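Local coordinates for envelope protein (White spot syndrome virus, PDB 7DDA) that forms part of the virion envelope and, through sulfate-binding sites in its C-terminal domain, probably binds heparin-like sulfated sugars, at residues A[111-116]-A[165-170]; A[117-122]-A[157-162]. All coordinates share one frame; numbering follows the deposited sequence.

Interaction 1 (A[111-116]-A[165-170]); sequences CLCRIF and FFLNCW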
ATOM      1  N   CYS A 111      -9.464  18.828  -5.928  1.00 32.84           N
ATOM      2  CA  CYS A 111      -8.966  17.521  -5.524  1.00 30.26           C
ATOM      3  C   CYS A 111      -7.917  17.622  -4.430  1.00 30.12           C
ATOM      4  O   CYS A 111      -7.168  18.600  -4.332  1.00 28.69           O
ATOM      5  CB  CYS A 111      -8.373  16.741  -6.697  1.00 26.12           C
ATOM      6  SG  CYS A 111      -9.548  16.297  -7.991  1.00 34.45           S
ATOM      7  N   LEU A 112      -7.885  16.582  -3.604  1.00 30.51           N
ATOM      8  CA  LEU A 112      -6.754  16.267  -2.751  1.00 28.36           C
ATOM      9  C   LEU A 112      -6.054  15.017  -3.284  1.00 28.19           C
ATOM     10  O   LEU A 112      -6.672  14.160  -3.930  1.00 25.66           O
ATOM     11  CB  LEU A 112      -7.208  16.063  -1.308  1.00 27.48           C
ATOM     12  CG  LEU A 112      -7.627  17.309  -0.528  1.00 29.73           C
ATOM     13  CD1 LEU A 112      -8.165  16.882   0.817  1.00 26.27           C
ATOM     14  CD2 LEU A 112      -6.470  18.302  -0.342  1.00 23.95           C
ATOM     15  N   CYS A 113      -4.750  14.928  -3.018  1.00 24.14           N
ATOM     16  CA  CYS A 113      -3.940  13.802  -3.463  1.00 21.00           C
ATOM     17  C   CYS A 113      -3.018  13.368  -2.335  1.00 26.90           C
ATOM     18  O   CYS A 113      -2.257  14.184  -1.806  1.00 27.20           O
ATOM     19  CB  CYS A 113      -3.114  14.174  -4.696  1.00 21.24           C
ATOM     20  SG  CYS A 113      -2.359  12.769  -5.531  1.00 24.38           S
ATOM     21  N   ARG A 114      -3.070  12.085  -1.975  1.00 24.60           N
ATOM     22  CA  ARG A 114      -2.083  11.484  -1.087  1.00 24.11           C
ATOM     23  C   ARG A 114      -1.392  10.343  -1.825  1.00 23.89           C
ATOM     24  O   ARG A 114      -1.985   9.720  -2.714  1.00 21.82           O
ATOM     25  CB  ARG A 114      -2.722  10.974   0.208  1.00 22.25           C
ATOM     26  CG  ARG A 114      -3.414  12.045   1.030  1.00 22.05           C
ATOM     27  CD  ARG A 114      -2.404  12.992   1.613  1.00 23.47           C
ATOM     28  NE  ARG A 114      -3.027  14.132   2.287  1.00 29.74           N
ATOM     29  CZ  ARG A 114      -3.465  15.229   1.663  1.00 29.18           C
ATOM     30  NH1 ARG A 114      -3.378  15.329   0.336  1.00 23.29           N
ATOM     31  NH2 ARG A 114      -3.998  16.224   2.366  1.00 20.85           N
ATOM     32  N   ILE A 115      -0.130  10.067  -1.458  1.00 21.20           N
ATOM     33  CA  ILE A 115       0.703   9.158  -2.233  1.00 19.77           C
ATOM     34  C   ILE A 115       1.359   8.090  -1.367  1.00 21.83           C
ATOM     35  O   ILE A 115       1.595   8.257  -0.165  1.00 19.70           O
ATOM     36  CB  ILE A 115       1.813   9.885  -3.014  1.00 22.87           C
ATOM     37  CG1 ILE A 115       2.826  10.430  -2.024  1.00 19.98           C
ATOM     38  CG2 ILE A 115       1.242  10.946  -3.970  1.00 19.75           C
ATOM     39  CD1 ILE A 115       4.037  10.970  -2.644  1.00 30.52           C
ATOM     40  N   PHE A 116       1.679   6.988  -2.030  1.00 20.10           N
ATOM     41  CA  PHE A 116       2.535   5.938  -1.523  1.00 16.44           C
ATOM     42  C   PHE A 116       3.400   5.465  -2.689  1.00 17.97           C
ATOM     43  O   PHE A 116       2.931   5.386  -3.830  1.00 18.45           O
ATOM     44  CB  PHE A 116       1.704   4.786  -0.940  1.00 18.30           C
ATOM     45  CG  PHE A 116       2.524   3.576  -0.589  1.00 20.00           C
ATOM     46  CD1 PHE A 116       3.489   3.646   0.404  1.00 17.81           C
ATOM     47  CD2 PHE A 116       2.383   2.392  -1.304  1.00 17.61           C
ATOM     48  CE1 PHE A 116       4.268   2.543   0.711  1.00 20.55           C
ATOM     49  CE2 PHE A 116       3.156   1.286  -0.996  1.00 19.20           C
ATOM     50  CZ  PHE A 116       4.100   1.359   0.017  1.00 16.60           C
ATOM     51  N   PHE A 165      -1.459   7.008  -6.268  1.00 20.53           N
ATOM     52  CA  PHE A 165      -2.110   8.293  -6.053  1.00 18.66           C
ATOM     53  C   PHE A 165      -3.503   8.035  -5.511  1.00 22.55           C
ATOM     54  O   PHE A 165      -4.319   7.384  -6.181  1.00 20.90           O
ATOM     55  CB  PHE A 165      -2.190   9.100  -7.349  1.00 19.51           C
ATOM     56  CG  PHE A 165      -0.854   9.423  -7.945  1.00 19.17           C
ATOM     57  CD1 PHE A 165      -0.191   8.495  -8.738  1.00 20.09           C
ATOM     58  CD2 PHE A 165      -0.270  10.647  -7.734  1.00 14.67           C
ATOM     59  CE1 PHE A 165       1.040   8.796  -9.291  1.00 17.78           C
ATOM     60  CE2 PHE A 165       0.947  10.947  -8.287  1.00 17.78           C
ATOM     61  CZ  PHE A 165       1.604  10.026  -9.064  1.00 16.76           C
ATOM     62  N   PHE A 166      -3.775   8.550  -4.310  1.00 21.86           N
ATOM     63  CA  PHE A 166      -5.079   8.405  -3.659  1.00 23.32           C
ATOM     64  C   PHE A 166      -5.817   9.731  -3.785  1.00 27.30           C
ATOM     65  O   PHE A 166      -5.542  10.680  -3.044  1.00 26.15           O
ATOM     66  CB  PHE A 166      -4.920   7.967  -2.212  1.00 21.08           C
ATOM     67  CG  PHE A 166      -4.074   6.726  -2.056  1.00 22.94           C
ATOM     68  CD1 PHE A 166      -4.545   5.497  -2.490  1.00 24.99           C
ATOM     69  CD2 PHE A 166      -2.800   6.795  -1.517  1.00 19.65           C
ATOM     70  CE1 PHE A 166      -3.780   4.355  -2.355  1.00 25.59           C
ATOM     71  CE2 PHE A 166      -2.035   5.662  -1.386  1.00 20.91           C
ATOM     72  CZ  PHE A 166      -2.524   4.435  -1.798  1.00 17.42           C
ATOM     73  N   LEU A 167      -6.772   9.775  -4.716  1.00 28.54           N
ATOM     74  CA  LEU A 167      -7.410  11.011  -5.148  1.00 28.88           C
ATOM     75  C   LEU A 167      -8.796  11.163  -4.528  1.00 34.24           C
ATOM     76  O   LEU A 167      -9.608  10.232  -4.557  1.00 30.61           O
ATOM     77  CB  LEU A 167      -7.480  11.033  -6.673  1.00 26.23           C
ATOM     78  CG  LEU A 167      -6.097  11.279  -7.274  1.00 26.48           C
ATOM     79  CD1 LEU A 167      -6.034  10.752  -8.683  1.00 29.97           C
ATOM     80  CD2 LEU A 167      -5.787  12.772  -7.280  1.00 27.77           C
ATOM     81  N   ASN A 168      -9.055  12.338  -3.961  1.00 33.76           N
ATOM     82  CA  ASN A 168     -10.343  12.655  -3.359  1.00 37.11           C
ATOM     83  C   ASN A 168     -10.814  13.991  -3.916  1.00 36.63           C
ATOM     84  O   ASN A 168     -10.266  15.039  -3.565  1.00 36.60           O
ATOM     85  CB  ASN A 168     -10.249  12.693  -1.834  1.00 38.09           C
ATOM     86  CG  ASN A 168     -11.601  12.891  -1.179  1.00 46.51           C
ATOM     87  OD1 ASN A 168     -11.690  13.334  -0.034  1.00 48.50           O
ATOM     88  ND2 ASN A 168     -12.668  12.604  -1.923  1.00 45.95           N
ATOM     89  N   CYS A 169     -11.833  13.951  -4.768  1.00 36.06           N
ATOM     90  CA  CYS A 169     -12.290  15.114  -5.511  1.00 41.25           C
ATOM     91  C   CYS A 169     -13.763  15.408  -5.236  1.00 47.73           C
ATOM     92  O   CYS A 169     -14.559  14.502  -4.968  1.00 48.92           O
ATOM     93  CB  CYS A 169     -12.076  14.907  -7.008  1.00 37.85           C
ATOM     94  SG  CYS A 169     -10.378  14.528  -7.411  1.00 36.87           S
ATOM     95  N   TRP A 170     -14.123  16.689  -5.330  1.00 45.11           N
ATOM     96  CA  TRP A 170     -15.481  17.130  -5.052  1.00 46.27           C
ATOM     97  C   TRP A 170     -15.781  18.396  -5.847  1.00 43.27           C
ATOM     98  O   TRP A 170     -14.880  19.044  -6.377  1.00 41.96           O
ATOM     99  CB  TRP A 170     -15.673  17.372  -3.557  1.00 40.83           C
ATOM    100  CG  TRP A 170     -14.837  18.480  -3.047  1.00 39.05           C
ATOM    101  CD1 TRP A 170     -15.173  19.794  -3.002  1.00 40.55           C
ATOM    102  CD2 TRP A 170     -13.510  18.384  -2.509  1.00 43.99           C
ATOM    103  NE1 TRP A 170     -14.137  20.531  -2.471  1.00 46.04           N
ATOM    104  CE2 TRP A 170     -13.105  19.687  -2.160  1.00 44.88           C
ATOM    105  CE3 TRP A 170     -12.624  17.326  -2.293  1.00 40.15           C
ATOM    106  CZ2 TRP A 170     -11.857  19.958  -1.599  1.00 38.32           C
ATOM    107  CZ3 TRP A 170     -11.386  17.602  -1.738  1.00 37.62           C
ATOM    108  CH2 TRP A 170     -11.017  18.907  -1.396  1.00 31.01           C
TER

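Interaction 2 (A[117-122]-A[157-162]); sequences AEIESD and AGAKLI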
ATOM      1  N   ALA A 117       4.662   5.156  -2.411  1.00 16.05           N
ATOM      2  CA  ALA A 117       5.568   4.707  -3.461  1.00 18.10           C
ATOM      3  C   ALA A 117       6.473   3.598  -2.936  1.00 19.37           C
ATOM      4  O   ALA A 117       6.815   3.566  -1.750  1.00 20.72           O
ATOM      5  CB  ALA A 117       6.411   5.863  -4.001  1.00 17.66           C
ATOM      6  N   GLU A 118       6.856   2.692  -3.832  1.00 17.50           N
ATOM      7  CA  GLU A 118       7.673   1.537  -3.475  1.00 20.33           C
ATOM      8  C   GLU A 118       8.467   1.072  -4.690  1.00 21.23           C
ATOM      9  O   GLU A 118       8.011   1.184  -5.831  1.00 22.06           O
ATOM     10  CB  GLU A 118       6.799   0.421  -2.862  1.00 17.68           C
ATOM     11  CG  GLU A 118       5.556  -0.068  -3.670  1.00 22.19           C
ATOM     12  CD  GLU A 118       5.747  -1.283  -4.564  1.00 21.87           C
ATOM     13  OE1 GLU A 118       6.735  -2.001  -4.384  1.00 26.87           O
ATOM     14  OE2 GLU A 118       4.836  -1.583  -5.372  1.00 21.32           O
ATOM     15  N   ILE A 119       9.693   0.615  -4.435  1.00 19.53           N
ATOM     16  CA  ILE A 119      10.561   0.092  -5.483  1.00 18.62           C
ATOM     17  C   ILE A 119      10.167  -1.348  -5.796  1.00 18.73           C
ATOM     18  O   ILE A 119      10.050  -2.188  -4.900  1.00 21.32           O
ATOM     19  CB  ILE A 119      12.033   0.182  -5.058  1.00 20.40           C
ATOM     20  CG1 ILE A 119      12.391   1.612  -4.665  1.00 21.36           C
ATOM     21  CG2 ILE A 119      12.953  -0.339  -6.171  1.00 22.86           C
ATOM     22  CD1 ILE A 119      12.737   2.477  -5.823  1.00 21.79           C
ATOM     23  N   GLU A 120       9.965  -1.639  -7.066  1.00 20.28           N
ATOM     24  CA  GLU A 120       9.641  -2.977  -7.531  1.00 21.03           C
ATOM     25  C   GLU A 120      10.847  -3.520  -8.273  1.00 19.78           C
ATOM     26  O   GLU A 120      11.253  -2.973  -9.299  1.00 27.14           O
ATOM     27  CB  GLU A 120       8.415  -2.969  -8.432  1.00 20.34           C
ATOM     28  CG  GLU A 120       7.808  -4.303  -8.629  1.00 19.43           C
ATOM     29  CD  GLU A 120       6.689  -4.247  -9.621  1.00 26.07           C
ATOM     30  OE1 GLU A 120       5.530  -4.072  -9.192  1.00 23.03           O
ATOM     31  OE2 GLU A 120       6.981  -4.351 -10.835  1.00 29.74           O
ATOM     32  N   SER A 121      11.392  -4.603  -7.764  1.00 23.33           N
ATOM     33  CA  SER A 121      12.714  -5.075  -8.114  1.00 23.68           C
ATOM     34  C   SER A 121      12.713  -6.590  -8.025  1.00 27.09           C
ATOM     35  O   SER A 121      11.978  -7.180  -7.226  1.00 25.18           O
ATOM     36  CB  SER A 121      13.765  -4.483  -7.174  1.00 22.84           C
ATOM     37  OG  SER A 121      15.003  -5.144  -7.331  1.00 38.22           O
ATOM     38  N   ASP A 122      13.542  -7.213  -8.849  1.00 26.45           N
ATOM     39  CA  ASP A 122      13.645  -8.659  -8.796  1.00 24.42           C
ATOM     40  C   ASP A 122      14.713  -9.126  -7.815  1.00 23.71           C
ATOM     41  O   ASP A 122      14.798 -10.321  -7.530  1.00 32.73           O
ATOM     42  CB  ASP A 122      13.862  -9.201 -10.213  1.00 23.31           C
ATOM     43  CG  ASP A 122      15.239  -8.975 -10.723  1.00 25.80           C
ATOM     44  OD1 ASP A 122      15.980  -8.180 -10.123  1.00 36.29           O
ATOM     45  OD2 ASP A 122      15.569  -9.547 -11.777  1.00 40.24           O
ATOM     46  N   ALA A 157      19.650  -2.513 -12.688  1.00 29.81           N
ATOM     47  CA  ALA A 157      18.927  -2.361 -13.942  1.00 31.52           C
ATOM     48  C   ALA A 157      17.548  -3.009 -13.857  1.00 27.01           C
ATOM     49  O   ALA A 157      17.358  -4.028 -13.194  1.00 31.07           O
ATOM     50  CB  ALA A 157      19.737  -2.978 -15.084  1.00 26.08           C
ATOM     51  N   GLY A 158      16.575  -2.394 -14.508  1.00 24.88           N
ATOM     52  CA  GLY A 158      15.254  -2.966 -14.594  1.00 25.40           C
ATOM     53  C   GLY A 158      14.319  -2.622 -13.456  1.00 25.42           C
ATOM     54  O   GLY A 158      13.125  -2.913 -13.556  1.00 27.68           O
ATOM     55  N   ALA A 159      14.816  -2.005 -12.388  1.00 23.99           N
ATOM     56  CA  ALA A 159      13.985  -1.730 -11.227  1.00 22.55           C
ATOM     57  C   ALA A 159      13.004  -0.597 -11.522  1.00 23.22           C
ATOM     58  O   ALA A 159      13.307   0.341 -12.266  1.00 21.09           O
ATOM     59  CB  ALA A 159      14.864  -1.380 -10.026  1.00 21.09           C
ATOM     60  N   LYS A 160      11.817  -0.684 -10.920  1.00 21.50           N
ATOM     61  CA  LYS A 160      10.737   0.257 -11.184  1.00 23.65           C
ATOM     62  C   LYS A 160      10.304   0.984  -9.917  1.00 23.82           C
ATOM     63  O   LYS A 160      10.422   0.466  -8.798  1.00 24.10           O
ATOM     64  CB  LYS A 160       9.512  -0.441 -11.798  1.00 21.27           C
ATOM     65  CG  LYS A 160       9.784  -1.222 -13.094  1.00 25.00           C
ATOM     66  CD  LYS A 160      10.381  -0.327 -14.167  1.00 20.92           C
ATOM     67  CE  LYS A 160      10.558  -1.053 -15.492  1.00 17.58           C
ATOM     68  NZ  LYS A 160      11.040  -0.117 -16.538  1.00 15.64           N
ATOM     69  N   LEU A 161       9.792   2.193 -10.113  1.00 21.00           N
ATOM     70  CA  LEU A 161       9.123   2.956  -9.067  1.00 18.63           C
ATOM     71  C   LEU A 161       7.620   2.839  -9.288  1.00 20.53           C
ATOM     72  O   LEU A 161       7.124   3.163 -10.371  1.00 21.26           O
ATOM     73  CB  LEU A 161       9.577   4.419  -9.087  1.00 15.79           C
ATOM     74  CG  LEU A 161       8.983   5.401  -8.074  1.00 18.21           C
ATOM     75  CD1 LEU A 161       9.286   4.990  -6.636  1.00 15.73           C
ATOM     76  CD2 LEU A 161       9.513   6.798  -8.344  1.00 14.98           C
ATOM     77  N   ILE A 162       6.905   2.334  -8.287  1.00 18.49           N
ATOM     78  CA  ILE A 162       5.452   2.234  -8.339  1.00 16.22           C
ATOM     79  C   ILE A 162       4.892   3.296  -7.403  1.00 19.41           C
ATOM     80  O   ILE A 162       5.166   3.276  -6.195  1.00 18.83           O
ATOM     81  CB  ILE A 162       4.956   0.831  -7.960  1.00 15.14           C
ATOM     82  CG1 ILE A 162       5.763  -0.252  -8.690  1.00 19.76           C
ATOM     83  CG2 ILE A 162       3.507   0.682  -8.305  1.00 15.83           C
ATOM     84  CD1 ILE A 162       5.642  -0.220 -10.213  1.00 15.52           C
TER

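Interaction 1 (A[111-116]-A[165-170])
Cys111 and Cys169 are joined by a disulfide, SG to SG 2.0 Å, between antiparallel strands 110-120 and 160-170. They form a non-hydrogen-bonded pair, with CA atoms 4.1 Å apart. In both cysteines SG lies anti to the carbonyl carbon, which leaves the two sulfurs facing each other on one side of the sheet; chi3 is 111°.

Four backbone hydrogen bonds join the strands. Leu112 and Asn168 exchange one pair. Arg114 and Phe166 exchange the other, with Phe166 N 2.7 Å from Arg114 O.

The apolar contacts fall on two faces. On the face of the disulfide, Cys113 SG meets the edge of the Phe165 ring in its plane, 3.7 Å from CD2. The same sulfur touches Leu167 CD2 at 3.8 Å. Ile115 lies alongside Phe165, CG2 to CD2 4.1 Å. Tyr148 and Phe80 of the second sheet cover parts of this face. On the other face, Leu112 CG sits at the edge of the Trp170 indole, 3.8 Å from CH2. Trp170 reaches back because its CG stands between the backbone N and the carbonyl carbon (chi1 65°). Phe116 CB meets the Phe166 ring edge at CE2.

Among the polar side chains, Arg114 curls back and gives NH1 to Cys113 O. The acceptor lies in the guanidinium plane, though NH1 approaches from above the carbonyl plane and the bond is bent. Its NE forms a salt bridge with Glu48 of the second subunit.

The covalent link thus fixes one end of a strand pair whose inner face is apolar, while Arg114 carries charge into the subunit interface.

Interaction 2 (A[117-122]-A[157-162])
Ile162 packs against two glutamates, Glu118 and Glu120, of the neighbouring strand 110-120. Glu118 lies alongside it, with OE2 3.5 Å from Ile162 CB. Glu120 crosses it at an angle, its CB 3.8 Å from Ile162 CG1. The bend of Glu118 at chi2 (94°) turns the carboxylate toward the flank of the isoleucine. On the other face of the sheet, Leu161 CD1 touches Ala117 CB at 4.0 Å. Ile119 CD1 is a looser neighbour of the same methyl, at 4.3 Å.

Backbone bonds set this register. Glu118 and Ile162 exchange one pair, with Ile162 N 2.9 Å from Glu118 O. Glu120 and Lys160 exchange a second pair, with Glu120 N 2.8 Å from Lys160 O. Ala117 CA also makes a CA-H...O contact with Ile162 O.

The polar ends are held from outside. Tyr164 OH is hydrogen-bonded to Glu118 OE2. Arg137 of the third subunit forms a salt bridge with Glu120 OE2. The Lys160 chain leads away to Asp40 and Asp47, which probably favour its charged state. Phe150 of the second sheet packs on both Ala117 and Leu161.

Beyond Glu120 and Lys160 the segments pass into loops. The arrangement is a regular antiparallel strand pair at the loop end of a four-stranded sheet, in a domain built from two such sheets packed face to face as a beta-sandwich.

In the fold
Interactions 1 and 2 are consecutive lengths of one antiparallel pairing between strands 110-120 and 160-170. Their centres lie about 22 Å apart, on opposite sides of the chain's centre. Interaction 2 is nested within the chain loop that interaction 1 closes. The disulfide ties the end of the pairing away from interaction 2. The join between them is marked by a backbone hydrogen bond of Phe116 with Tyr164. Strand 110-120 is outermost in its sheet within this chain, and both contacts reach other subunits of the trimer. The 111-116 side meets mainly the second subunit, the 117-122 side the third. The Phe116 rings of the three subunits meet edge-to-face where the two lengths join.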